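PDB 2HC9: leucine aminopeptidase 1 from Caenorhabditis elegans, which removes N-terminal amino acids, preferably leucine, from peptides with the help of two zinc ions per subunit, and probably serves as a digestive enzyme. Local coordinates for residues S324-E329 with G442-F447; E329-D334 with K422-G427; D408-D413 with D430-A435. The protein carries 1 engineered substitution. One frame throughout, in Å; residues are numbered along the deposited sequence.

Contact 1: residues S324-E329 with G442-F447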
ATOM      1  N   SER A 324       6.411  30.771  22.897  1.00 16.94           N
ATOM      2  CA  SER A 324       6.318  32.089  22.228  1.00 17.08           C
ATOM      3  C   SER A 324       4.977  32.794  22.494  1.00 18.34           C
ATOM      4  O   SER A 324       4.840  34.001  22.223  1.00 18.92           O
ATOM      5  CB  SER A 324       6.486  31.905  20.718  1.00 19.90           C
ATOM      6  OG  SER A 324       5.363  31.207  20.185  1.00 16.89           O
ATOM      7  N   GLY A 325       4.005  32.038  22.989  1.00 16.89           N
ATOM      8  CA  GLY A 325       2.640  32.538  23.131  1.00 17.66           C
ATOM      9  C   GLY A 325       1.773  32.254  21.909  1.00 19.25           C
ATOM     10  O   GLY A 325       0.557  32.422  21.978  1.00 15.73           O
ATOM     11  N   LYS A 326       2.388  31.848  20.792  1.00 15.02           N
ATOM     12  CA  LYS A 326       1.624  31.527  19.563  1.00 15.95           C
ATOM     13  C   LYS A 326       0.971  30.139  19.658  1.00 18.52           C
ATOM     14  O   LYS A 326       1.474  29.260  20.368  1.00 18.06           O
ATOM     15  CB  LYS A 326       2.521  31.587  18.319  1.00 13.05           C
ATOM     16  CG  LYS A 326       2.879  33.046  17.969  1.00 18.73           C
ATOM     17  CD  LYS A 326       3.899  33.118  16.852  1.00 22.41           C
ATOM     18  CE  LYS A 326       4.218  34.587  16.530  1.00 27.14           C
ATOM     19  NZ  LYS A 326       2.987  35.382  16.166  1.00 33.39           N
ATOM     20  N   THR A 327      -0.137  29.941  18.946  1.00 15.51           N
ATOM     21  CA  THR A 327      -0.794  28.624  18.974  1.00 16.12           C
ATOM     22  C   THR A 327      -0.414  27.775  17.754  1.00 15.88           C
ATOM     23  O   THR A 327      -0.233  28.294  16.652  1.00 16.09           O
ATOM     24  CB  THR A 327      -2.325  28.736  19.068  1.00 16.46           C
ATOM     25  OG1 THR A 327      -2.798  29.636  18.036  1.00 17.64           O
ATOM     26  CG2 THR A 327      -2.747  29.288  20.486  1.00 19.18           C
ATOM     27  N   VAL A 328      -0.289  26.465  17.957  1.00 13.71           N
ATOM     28  CA  VAL A 328       0.040  25.570  16.853  1.00 12.50           C
ATOM     29  C   VAL A 328      -1.015  24.442  16.850  1.00 15.53           C
ATOM     30  O   VAL A 328      -1.270  23.811  17.880  1.00 16.86           O
ATOM     31  CB  VAL A 328       1.493  24.991  16.948  1.00 14.66           C
ATOM     32  CG1 VAL A 328       1.689  23.958  15.827  1.00 14.77           C
ATOM     33  CG2 VAL A 328       2.540  26.132  16.808  1.00 13.47           C
ATOM     34  N   GLU A 329      -1.619  24.216  15.679  1.00 15.37           N
ATOM     35  CA  GLU A 329      -2.507  23.047  15.483  1.00 16.61           C
ATOM     36  C   GLU A 329      -1.622  21.897  15.059  1.00 15.90           C
ATOM     37  O   GLU A 329      -0.976  21.952  13.991  1.00 14.91           O
ATOM     38  CB  GLU A 329      -3.525  23.342  14.380  1.00 14.17           C
ATOM     39  CG  GLU A 329      -4.477  22.190  14.138  1.00 15.29           C
ATOM     40  CD  GLU A 329      -5.509  22.490  13.046  1.00 20.03           C
ATOM     41  OE1 GLU A 329      -5.468  23.573  12.393  1.00 18.24           O
ATOM     42  OE2 GLU A 329      -6.360  21.610  12.851  1.00 18.29           O
ATOM     43  N   GLY A 442      11.124  28.628  12.910  1.00 15.56           N
ATOM     44  CA  GLY A 442      11.408  30.066  12.785  1.00 16.70           C
ATOM     45  C   GLY A 442      10.205  30.973  12.952  1.00 19.81           C
ATOM     46  O   GLY A 442      10.350  32.140  13.306  1.00 17.86           O
ATOM     47  N   ALA A 443       9.008  30.445  12.711  1.00 15.61           N
ATOM     48  CA  ALA A 443       7.781  31.235  12.858  1.00 15.29           C
ATOM     49  C   ALA A 443       7.585  31.766  14.288  1.00 20.86           C
ATOM     50  O   ALA A 443       6.789  32.667  14.517  1.00 20.82           O
ATOM     51  CB  ALA A 443       6.547  30.396  12.417  1.00 16.60           C
ATOM     52  N   HIS A 444       8.306  31.194  15.248  1.00 19.48           N
ATOM     53  CA  HIS A 444       8.170  31.588  16.648  1.00 15.50           C
ATOM     54  C   HIS A 444       9.227  32.600  17.084  1.00 19.99           C
ATOM     55  O   HIS A 444       9.173  33.119  18.212  1.00 18.54           O
ATOM     56  CB  HIS A 444       8.166  30.327  17.528  1.00 13.74           C
ATOM     57  CG  HIS A 444       6.958  29.477  17.263  1.00 15.12           C
ATOM     58  ND1 HIS A 444       5.748  29.709  17.882  1.00 19.07           N
ATOM     59  CD2 HIS A 444       6.720  28.550  16.305  1.00 16.86           C
ATOM     60  CE1 HIS A 444       4.833  28.903  17.369  1.00 16.70           C
ATOM     61  NE2 HIS A 444       5.394  28.192  16.404  1.00 18.34           N
ATOM     62  N   ILE A 445      10.145  32.909  16.165  1.00 17.20           N
ATOM     63  CA  ILE A 445      11.089  34.030  16.330  1.00 21.22           C
ATOM     64  C   ILE A 445      11.154  34.966  15.102  1.00 18.39           C
ATOM     65  O   ILE A 445      12.223  35.459  14.748  1.00 18.39           O
ATOM     66  CB  ILE A 445      12.513  33.509  16.715  1.00 18.32           C
ATOM     67  CG1 ILE A 445      13.031  32.469  15.697  1.00 16.84           C
ATOM     68  CG2 ILE A 445      12.518  32.925  18.156  1.00 17.73           C
ATOM     69  CD1 ILE A 445      14.587  32.469  15.609  1.00 17.71           C
ATOM     70  N   GLY A 446      10.009  35.203  14.450  1.00 18.81           N
ATOM     71  CA  GLY A 446       9.949  36.134  13.322  1.00 18.65           C
ATOM     72  C   GLY A 446      10.901  35.760  12.211  1.00 20.26           C
ATOM     73  O   GLY A 446      11.451  36.632  11.527  1.00 16.74           O
ATOM     74  N   PHE A 447      11.126  34.457  12.057  1.00 15.76           N
ATOM     75  CA  PHE A 447      12.034  33.915  11.041  1.00 17.94           C
ATOM     76  C   PHE A 447      13.461  34.466  11.162  1.00 19.08           C
ATOM     77  O   PHE A 447      14.187  34.536  10.174  1.00 18.97           O
ATOM     78  CB  PHE A 447      11.459  34.074   9.625  1.00 17.58           C
ATOM     79  CG  PHE A 447      10.082  33.495   9.486  1.00 19.47           C
ATOM     80  CD1 PHE A 447       9.901  32.105   9.470  1.00 16.70           C
ATOM     81  CD2 PHE A 447       8.965  34.328   9.392  1.00 19.18           C
ATOM     82  CE1 PHE A 447       8.581  31.552   9.380  1.00 14.39           C
ATOM     83  CE2 PHE A 447       7.655  33.781   9.299  1.00 19.92           C
ATOM     84  CZ  PHE A 447       7.482  32.400   9.290  1.00 19.58           C
TER
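This is a buried side-chain contact within the catalytic domain: the ring of His444, in the turn that follows helix 433-442, meets Ser324 and Lys326 in the turn before strand 327-329 and Val328 within it. Ser324 OG lies at the imidazole edge, close to the ring plane and 2.8 Å from His444 ND1, in a hydrogen bond whose proton could sit on either atom. Ser324 OG also accepts from Lys326 N (3.1 Å), closing an ST turn, so a small residue with one hydroxyl serves both the turn and the ring. Beyond CE1, again at the edge, Val328 CG2 packs 3.5 Å from His444 NE2, a nitrogen buried without a polar partner. Lys326 slides past the imidazole in the opposite direction, its CB coming in obliquely 3.7 Å from His444 CE1, before chi4 (-57°) turns the amine away. With a leucine in place of His444, Ser324 OG would probably lose its partner across the contact while staying bound to its own turn. Helix 337-350 borders the site through Phe346 on Ser324, Leu339 on Val328 and Ala342 on His444, and Met421 of strand 421-422 packs against both Val328 and His444.

Contact 2: residues E329-D334 with K422-G427. With ZN (zinc ion), chain B.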
ATOM      1  N   GLU A 329      -1.619  24.216  15.679  1.00 15.37           N
ATOM      2  CA  GLU A 329      -2.507  23.047  15.483  1.00 16.61           C
ATOM      3  C   GLU A 329      -1.622  21.897  15.059  1.00 15.90           C
ATOM      4  O   GLU A 329      -0.976  21.952  13.991  1.00 14.91           O
ATOM      5  CB  GLU A 329      -3.525  23.342  14.380  1.00 14.17           C
ATOM      6  CG  GLU A 329      -4.477  22.190  14.138  1.00 15.29           C
ATOM      7  CD  GLU A 329      -5.509  22.490  13.046  1.00 20.03           C
ATOM      8  OE1 GLU A 329      -5.468  23.573  12.393  1.00 18.24           O
ATOM      9  OE2 GLU A 329      -6.360  21.610  12.851  1.00 18.29           O
ATOM     10  N   ILE A 330      -1.572  20.870  15.898  1.00 13.74           N
ATOM     11  CA  ILE A 330      -0.758  19.697  15.588  1.00 16.60           C
ATOM     12  C   ILE A 330      -1.568  18.802  14.658  1.00 15.57           C
ATOM     13  O   ILE A 330      -2.539  18.175  15.099  1.00 19.80           O
ATOM     14  CB  ILE A 330      -0.398  18.918  16.865  1.00 15.14           C
ATOM     15  CG1 ILE A 330       0.293  19.843  17.882  1.00 15.05           C
ATOM     16  CG2 ILE A 330       0.492  17.678  16.516  1.00 17.09           C
ATOM     17  CD1 ILE A 330       0.553  19.195  19.274  1.00 17.28           C
ATOM     18  N   ASN A 331      -1.183  18.732  13.376  1.00 12.83           N
ATOM     19  CA  ASN A 331      -1.812  17.755  12.478  1.00 17.49           C
ATOM     20  C   ASN A 331      -0.917  16.561  12.183  1.00 18.38           C
ATOM     21  O   ASN A 331      -1.290  15.665  11.436  1.00 18.20           O
ATOM     22  CB  ASN A 331      -2.315  18.424  11.184  1.00 14.16           C
ATOM     23  CG  ASN A 331      -1.194  19.032  10.353  1.00 19.67           C
ATOM     24  OD1 ASN A 331      -0.160  19.450  10.885  1.00 20.02           O
ATOM     25  ND2 ASN A 331      -1.400  19.091   9.036  1.00 19.03           N
ATOM     26  N   ASN A 332       0.283  16.573  12.764  1.00 18.53           N
ATOM     27  CA  ASN A 332       1.217  15.482  12.599  1.00 16.81           C
ATOM     28  C   ASN A 332       2.045  15.297  13.876  1.00 16.14           C
ATOM     29  O   ASN A 332       2.978  16.046  14.147  1.00 14.82           O
ATOM     30  CB  ASN A 332       2.127  15.734  11.383  1.00 16.67           C
ATOM     31  CG  ASN A 332       3.027  14.553  11.073  1.00 18.49           C
ATOM     32  OD1 ASN A 332       3.078  13.570  11.820  1.00 18.09           O
ATOM     33  ND2 ASN A 332       3.749  14.651   9.974  1.00 20.38           N
ATOM     34  N   THR A 333       1.691  14.289  14.656  1.00 12.86           N
ATOM     35  CA  THR A 333       2.377  14.010  15.922  1.00 14.37           C
ATOM     36  C   THR A 333       3.815  13.578  15.714  1.00 14.86           C
ATOM     37  O   THR A 333       4.589  13.627  16.653  1.00 14.86           O
ATOM     38  CB  THR A 333       1.665  12.914  16.758  1.00 14.45           C
ATOM     39  OG1 THR A 333       1.685  11.670  16.034  1.00 16.08           O
ATOM     40  CG2 THR A 333       0.212  13.341  17.070  1.00 13.17           C
ATOM     41  N   ASP A 334       4.155  13.142  14.495  1.00 13.00           N
ATOM     42  CA  ASP A 334       5.539  12.734  14.144  1.00 14.54           C
ATOM     43  C   ASP A 334       6.376  13.942  13.668  1.00 15.51           C
ATOM     44  O   ASP A 334       7.587  13.827  13.421  1.00 16.18           O
ATOM     45  CB  ASP A 334       5.466  11.670  13.047  1.00 15.98           C
ATOM     46  CG  ASP A 334       6.746  10.857  12.897  1.00 22.67           C
ATOM     47  OD1 ASP A 334       7.718  11.016  13.679  1.00 14.93           O
ATOM     48  OD2 ASP A 334       6.775  10.021  11.983  1.00 17.59           O
ATOM     49  N   LYS A 422      -0.368  25.444  11.561  1.00 15.72           N
ATOM     50  CA  LYS A 422      -0.266  23.990  11.778  1.00 13.11           C
ATOM     51  C   LYS A 422       1.223  23.657  11.879  1.00 15.90           C
ATOM     52  O   LYS A 422       2.045  24.434  11.425  1.00 15.05           O
ATOM     53  CB  LYS A 422      -0.845  23.250  10.569  1.00 16.53           C
ATOM     54  CG  LYS A 422      -2.345  23.419  10.350  1.00 17.23           C
ATOM     55  CD  LYS A 422      -2.862  22.420   9.304  1.00 17.66           C
ATOM     56  CE  LYS A 422      -4.380  22.574   9.135  1.00 20.67           C
ATOM     57  NZ  LYS A 422      -4.930  21.650   8.089  1.00 18.16           N
ATOM     58  N   ASN A 423       1.565  22.497  12.429  1.00 15.42           N
ATOM     59  CA  ASN A 423       2.970  22.072  12.450  1.00 17.16           C
ATOM     60  C   ASN A 423       3.466  21.372  11.175  1.00 17.33           C
ATOM     61  O   ASN A 423       4.660  21.264  10.957  1.00 18.36           O
ATOM     62  CB  ASN A 423       3.303  21.273  13.737  1.00 16.51           C
ATOM     63  CG  ASN A 423       2.772  19.832  13.719  1.00 18.93           C
ATOM     64  OD1 ASN A 423       1.681  19.562  13.234  1.00 16.44           O
ATOM     65  ND2 ASN A 423       3.528  18.911  14.308  1.00 13.87           N
ATOM     66  N   SER A 424       2.556  20.911  10.321  1.00 15.74           N
ATOM     67  CA  SER A 424       2.988  20.275   9.078  1.00 19.22           C
ATOM     68  C   SER A 424       1.916  20.404   8.019  1.00 17.97           C
ATOM     69  O   SER A 424       0.835  20.948   8.271  1.00 17.46           O
ATOM     70  CB  SER A 424       3.388  18.803   9.294  1.00 26.31           C
ATOM     71  OG  SER A 424       2.272  17.973   9.272  1.00 36.39           O
ATOM     72  N   ASN A 425       2.240  19.922   6.832  1.00 18.64           N
ATOM     73  CA  ASN A 425       1.273  19.826   5.748  1.00 16.56           C
ATOM     74  C   ASN A 425       1.330  18.398   5.225  1.00 18.88           C
ATOM     75  O   ASN A 425       2.399  17.902   4.848  1.00 18.60           O
ATOM     76  CB  ASN A 425       1.629  20.855   4.663  1.00 18.02           C
ATOM     77  CG  ASN A 425       0.581  20.930   3.574  1.00 26.56           C
ATOM     78  OD1 ASN A 425       0.106  19.902   3.096  1.00 24.74           O
ATOM     79  ND2 ASN A 425       0.204  22.143   3.189  1.00 21.61           N
ATOM     80  N   LEU A 426       0.192  17.712   5.242  1.00 17.87           N
ATOM     81  CA  LEU A 426       0.188  16.285   4.938  1.00 22.16           C
ATOM     82  C   LEU A 426      -0.127  16.014   3.470  1.00 29.52           C
ATOM     83  O   LEU A 426      -0.249  14.858   3.057  1.00 23.62           O
ATOM     84  CB  LEU A 426      -0.812  15.544   5.834  1.00 26.42           C
ATOM     85  CG  LEU A 426      -0.483  15.536   7.335  1.00 26.63           C
ATOM     86  CD1 LEU A 426      -1.562  14.748   8.090  1.00 32.31           C
ATOM     87  CD2 LEU A 426       0.883  14.916   7.584  1.00 26.00           C
ATOM     88  N   GLY A 427      -0.291  17.080   2.692  1.00 24.35           N
ATOM     89  CA  GLY A 427      -0.489  16.948   1.261  1.00 25.86           C
ATOM     90  C   GLY A 427       0.579  17.642   0.431  1.00 25.91           C
ATOM     91  O   GLY A 427       1.765  17.630   0.762  1.00 27.00           O
TER
HETATM   92 ZN    ZN B 701       8.856  12.418  14.517  1.00 18.80          ZN
HETATM   93  O   HOH W   1      10.529  13.194  13.679  1.00 14.92           O
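Asn331 and Asn423 slide past each other in opposite directions, their amide planes 65° apart, and each uses its side chain to bind the other's part of the chain. Asn423 CG sits between its backbone N and carbonyl carbon (chi1 76°), which turns the amide back across the opposing loop. Asn423 OD1 accepts from Asn331 N at 3.0 Å and, weakly, from Asn332 N; Asn423 ND2 gives a nearly straight bond of 2.9 Å to Asn332 O, which lies in the plane of the Asn423 amide. Asparagine suits the place because its short amide can accept with OD1 and donate with ND2 to the same stretch of backbone.

Asn331 returns the arrangement: Asn331 ND2 reaches Ser424 O at 3.0 Å, coming from above that carbonyl's plane, and Asn331 OD1 takes the Ser424 hydroxyl, from above its own plane, and weakly Ser424 N. These donors probably help to offset the repulsion between the acceptors Asn331 OD1 and Asn423 OD1, 3.0 Å apart. Ser424 is small enough for its OG to lie 3.1 Å from Asn332 CB, and Leu426 fills the side beyond, CD1 on Asn331 O and CD2 on the Asn332 amide.

At the other end Glu329 and Lys422 run side by side, extended. Glu329 OE1 and Lys422 NZ stay 4.7 Å apart, too far for a salt bridge, and OE1 is hydrogen-bonded to Ser416 OG. Asn423 N donates to Glu329 O (3.0 Å) beside a parallel bridge.

Asn332 OD1 accepts from Asp334 N, an Asx turn leading into the metal site: Asp334 binds zinc through O and OD1, with Asp257, Glu336 and a water completing the shell. Asn332, Thr333 and Asp334 begin the Asn-Thr-Asp-Ala-Glu-Gly-Arg-Leu signature of M17 aminopeptidases, which carries Asp334, Glu336 and the predicted active-site Arg338.

Contact 3: residues D408-D413 with D430-A435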
ATOM      1  N   ASP A 408       7.990  34.011   3.012  1.00 17.86           N
ATOM      2  CA  ASP A 408       6.876  34.572   2.215  1.00 19.35           C
ATOM      3  C   ASP A 408       6.258  33.582   1.228  1.00 20.56           C
ATOM      4  O   ASP A 408       5.031  33.532   1.067  1.00 19.35           O
ATOM      5  CB  ASP A 408       7.267  35.888   1.518  1.00 17.83           C
ATOM      6  CG  ASP A 408       8.544  35.775   0.667  1.00 21.03           C
ATOM      7  OD1 ASP A 408       9.192  34.698   0.609  1.00 17.56           O
ATOM      8  OD2 ASP A 408       8.912  36.800   0.047  1.00 20.58           O
ATOM      9  N   LEU A 409       7.088  32.776   0.580  1.00 15.57           N
ATOM     10  CA  LEU A 409       6.575  31.815  -0.412  1.00 16.46           C
ATOM     11  C   LEU A 409       6.028  30.540   0.228  1.00 20.04           C
ATOM     12  O   LEU A 409       5.090  29.954  -0.300  1.00 18.06           O
ATOM     13  CB  LEU A 409       7.663  31.427  -1.415  1.00 17.50           C
ATOM     14  CG  LEU A 409       8.151  32.539  -2.358  1.00 16.88           C
ATOM     15  CD1 LEU A 409       9.225  31.914  -3.286  1.00 14.29           C
ATOM     16  CD2 LEU A 409       6.970  33.120  -3.174  1.00 16.69           C
ATOM     17  N   PHE A 410       6.626  30.104   1.337  1.00 18.79           N
ATOM     18  CA  PHE A 410       6.402  28.737   1.821  1.00 17.08           C
ATOM     19  C   PHE A 410       5.637  28.621   3.139  1.00 18.80           C
ATOM     20  O   PHE A 410       5.089  27.571   3.437  1.00 19.55           O
ATOM     21  CB  PHE A 410       7.733  27.972   1.951  1.00 17.79           C
ATOM     22  CG  PHE A 410       8.561  27.921   0.684  1.00 17.54           C
ATOM     23  CD1 PHE A 410       7.959  27.867  -0.583  1.00 16.76           C
ATOM     24  CD2 PHE A 410       9.955  27.846   0.776  1.00 15.66           C
ATOM     25  CE1 PHE A 410       8.729  27.789  -1.751  1.00 17.94           C
ATOM     26  CE2 PHE A 410      10.764  27.754  -0.389  1.00 20.17           C
ATOM     27  CZ  PHE A 410      10.145  27.720  -1.662  1.00 18.91           C
ATOM     28  N   PHE A 411       5.602  29.677   3.946  1.00 18.58           N
ATOM     29  CA  PHE A 411       4.977  29.554   5.280  1.00 18.79           C
ATOM     30  C   PHE A 411       3.466  29.308   5.188  1.00 17.66           C
ATOM     31  O   PHE A 411       2.843  28.691   6.082  1.00 16.13           O
ATOM     32  CB  PHE A 411       5.336  30.750   6.181  1.00 20.06           C
ATOM     33  CG  PHE A 411       4.729  30.675   7.570  1.00 20.78           C
ATOM     34  CD1 PHE A 411       5.104  29.660   8.451  1.00 20.34           C
ATOM     35  CD2 PHE A 411       3.770  31.592   7.975  1.00 22.68           C
ATOM     36  CE1 PHE A 411       4.530  29.570   9.722  1.00 17.51           C
ATOM     37  CE2 PHE A 411       3.203  31.524   9.254  1.00 21.85           C
ATOM     38  CZ  PHE A 411       3.584  30.513  10.123  1.00 19.39           C
ATOM     39  N   GLY A 412       2.884  29.739   4.075  1.00 17.80           N
ATOM     40  CA  GLY A 412       1.483  29.437   3.791  1.00 18.33           C
ATOM     41  C   GLY A 412       1.171  27.943   3.719  1.00 18.00           C
ATOM     42  O   GLY A 412       0.014  27.540   3.894  1.00 18.54           O
ATOM     43  N   ASP A 413       2.186  27.113   3.477  1.00 15.17           N
ATOM     44  CA  ASP A 413       2.026  25.652   3.610  1.00 18.32           C
ATOM     45  C   ASP A 413       1.519  25.232   5.015  1.00 16.11           C
ATOM     46  O   ASP A 413       0.916  24.159   5.163  1.00 17.16           O
ATOM     47  CB  ASP A 413       3.345  24.934   3.299  1.00 15.38           C
ATOM     48  CG  ASP A 413       3.753  25.043   1.830  1.00 21.93           C
ATOM     49  OD1 ASP A 413       2.892  25.379   0.957  1.00 18.86           O
ATOM     50  OD2 ASP A 413       4.943  24.768   1.548  1.00 21.78           O
ATOM     51  N   ASP A 430       4.037  23.984  -1.380  1.00 15.32           N
ATOM     52  CA  ASP A 430       4.891  24.733  -2.307  1.00 15.15           C
ATOM     53  C   ASP A 430       6.368  24.655  -1.938  1.00 19.03           C
ATOM     54  O   ASP A 430       7.201  24.719  -2.809  1.00 18.17           O
ATOM     55  CB  ASP A 430       4.477  26.189  -2.357  1.00 17.74           C
ATOM     56  CG  ASP A 430       3.233  26.414  -3.212  1.00 24.44           C
ATOM     57  OD1 ASP A 430       2.879  25.535  -4.021  1.00 21.82           O
ATOM     58  OD2 ASP A 430       2.623  27.487  -3.066  1.00 23.94           O
ATOM     59  N   GLY A 431       6.683  24.573  -0.646  1.00 19.65           N
ATOM     60  CA  GLY A 431       8.095  24.515  -0.225  1.00 14.38           C
ATOM     61  C   GLY A 431       8.686  23.116  -0.245  1.00 16.40           C
ATOM     62  O   GLY A 431       7.953  22.117  -0.176  1.00 17.67           O
ATOM     63  N   PRO A 432      10.021  23.026  -0.271  1.00 17.63           N
ATOM     64  CA  PRO A 432      10.638  21.714   0.049  1.00 18.22           C
ATOM     65  C   PRO A 432      10.173  21.342   1.479  1.00 15.87           C
ATOM     66  O   PRO A 432      10.202  22.203   2.353  1.00 15.63           O
ATOM     67  CB  PRO A 432      12.152  22.025   0.069  1.00 19.87           C
ATOM     68  CG  PRO A 432      12.324  23.402  -0.521  1.00 20.53           C
ATOM     69  CD  PRO A 432      11.006  24.113  -0.479  1.00 17.09           C
ATOM     70  N   PRO A 433       9.662  20.115   1.706  1.00 17.56           N
ATOM     71  CA  PRO A 433       9.190  19.765   3.057  1.00 16.90           C
ATOM     72  C   PRO A 433      10.182  20.024   4.190  1.00 16.11           C
ATOM     73  O   PRO A 433       9.753  20.456   5.286  1.00 17.63           O
ATOM     74  CB  PRO A 433       8.855  18.264   2.936  1.00 19.10           C
ATOM     75  CG  PRO A 433       8.422  18.136   1.477  1.00 22.19           C
ATOM     76  CD  PRO A 433       9.380  19.037   0.735  1.00 20.14           C
ATOM     77  N   SER A 434      11.483  19.815   3.937  1.00 16.86           N
ATOM     78  CA  SER A 434      12.509  20.106   4.962  1.00 16.78           C
ATOM     79  C   SER A 434      12.604  21.590   5.312  1.00 17.48           C
ATOM     80  O   SER A 434      12.909  21.948   6.457  1.00 16.52           O
ATOM     81  CB  SER A 434      13.881  19.576   4.552  1.00 14.44           C
ATOM     82  OG  SER A 434      13.781  18.185   4.281  1.00 17.61           O
ATOM     83  N   ALA A 435      12.330  22.449   4.332  1.00 15.79           N
ATOM     84  CA  ALA A 435      12.352  23.893   4.543  1.00 14.82           C
ATOM     85  C   ALA A 435      11.122  24.303   5.343  1.00 17.88           C
ATOM     86  O   ALA A 435      11.212  25.095   6.286  1.00 15.54           O
ATOM     87  CB  ALA A 435      12.360  24.614   3.175  1.00 16.23           C
TER
HETATM   88  O   HOH W   2       3.715  29.999  -2.683  1.00 27.21           O
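The Phe410 ring has Gly431 CA and Pro432 CD over one and the same face. Gly431 CA stands 3.5 Å from the ring centroid and 18° off the normal, a CH-pi contact displaced toward the rim at CD1. Pro432 CD makes a second one, at 4.1 Å from the centroid, closest to CE2, with the side chains crossing at about a right angle. Asp430 O approaches CE1 obliquely. Glycine suits the first place because a CB would point at the ring and clash with Phe410 CG, whereas proline offers a CD polarised by its nitrogen and held by its own ring.

The other flat group is the Asp413 carboxylate, which receives two consecutive backbone amides. Asp430 N reaches Asp413 OD1 at 3.0 Å on the syn side, somewhat out of the carboxylate plane; Gly431 N meets the syn lone pair of Asp413 OD2 at 2.8 Å. Both bonds are nearly straight, and together they fix the rotation of the carboxylate. With CG anti to the carbonyl carbon (chi1 -68°), the carboxylate is carried toward residues 430-431, where it can take both amides.

In the fold, this joins helix 407-410 and the 3-10 segment that follows to the start of helix 433-442. Pro432 stands at the N-cap, and Pro433 begins the first turn, where proline is common because an N-H there would have no acceptor in the helix. Farther along, Leu439 packs on Phe410 and Val436 on Asp413.

Asp430 turns its own carboxylate 63° from that of Asp413, and Asp413 OD1 and Asp430 OD2 remain 4.5 Å apart. The two amides received by Asp413 probably ease this repulsion, as may a water that donates both to Asp430 OD2 and to Leu409 O. Trp369 of a third subunit packs against Pro432.

In the fold
Contact 1 and contact 2 share Glu329, and their centres are 14 Å apart; Val328 CG1 of contact 1 packs 3.7 Å from Asn423 N of contact 2. Contact 3 lies 13 Å from contact 2, centre to centre, and joins it where Asn425 ND2 probably hydrogen-bonds to Asp413 O at 2.9 Å. It meets contact 1 through Phe411, whose CE1 is 3.5 Å from Ala443 CB and whose ring stacks edge-to-face with that of Phe447. Contact 2 enters the active site: Asp334 binds a zinc ion and lines the bicarbonate pocket, and Asn423 O is hydrogen-bonded to NH1 of Arg338, predicted to be catalytic, whose side chain is about 7 Å from that of Val328.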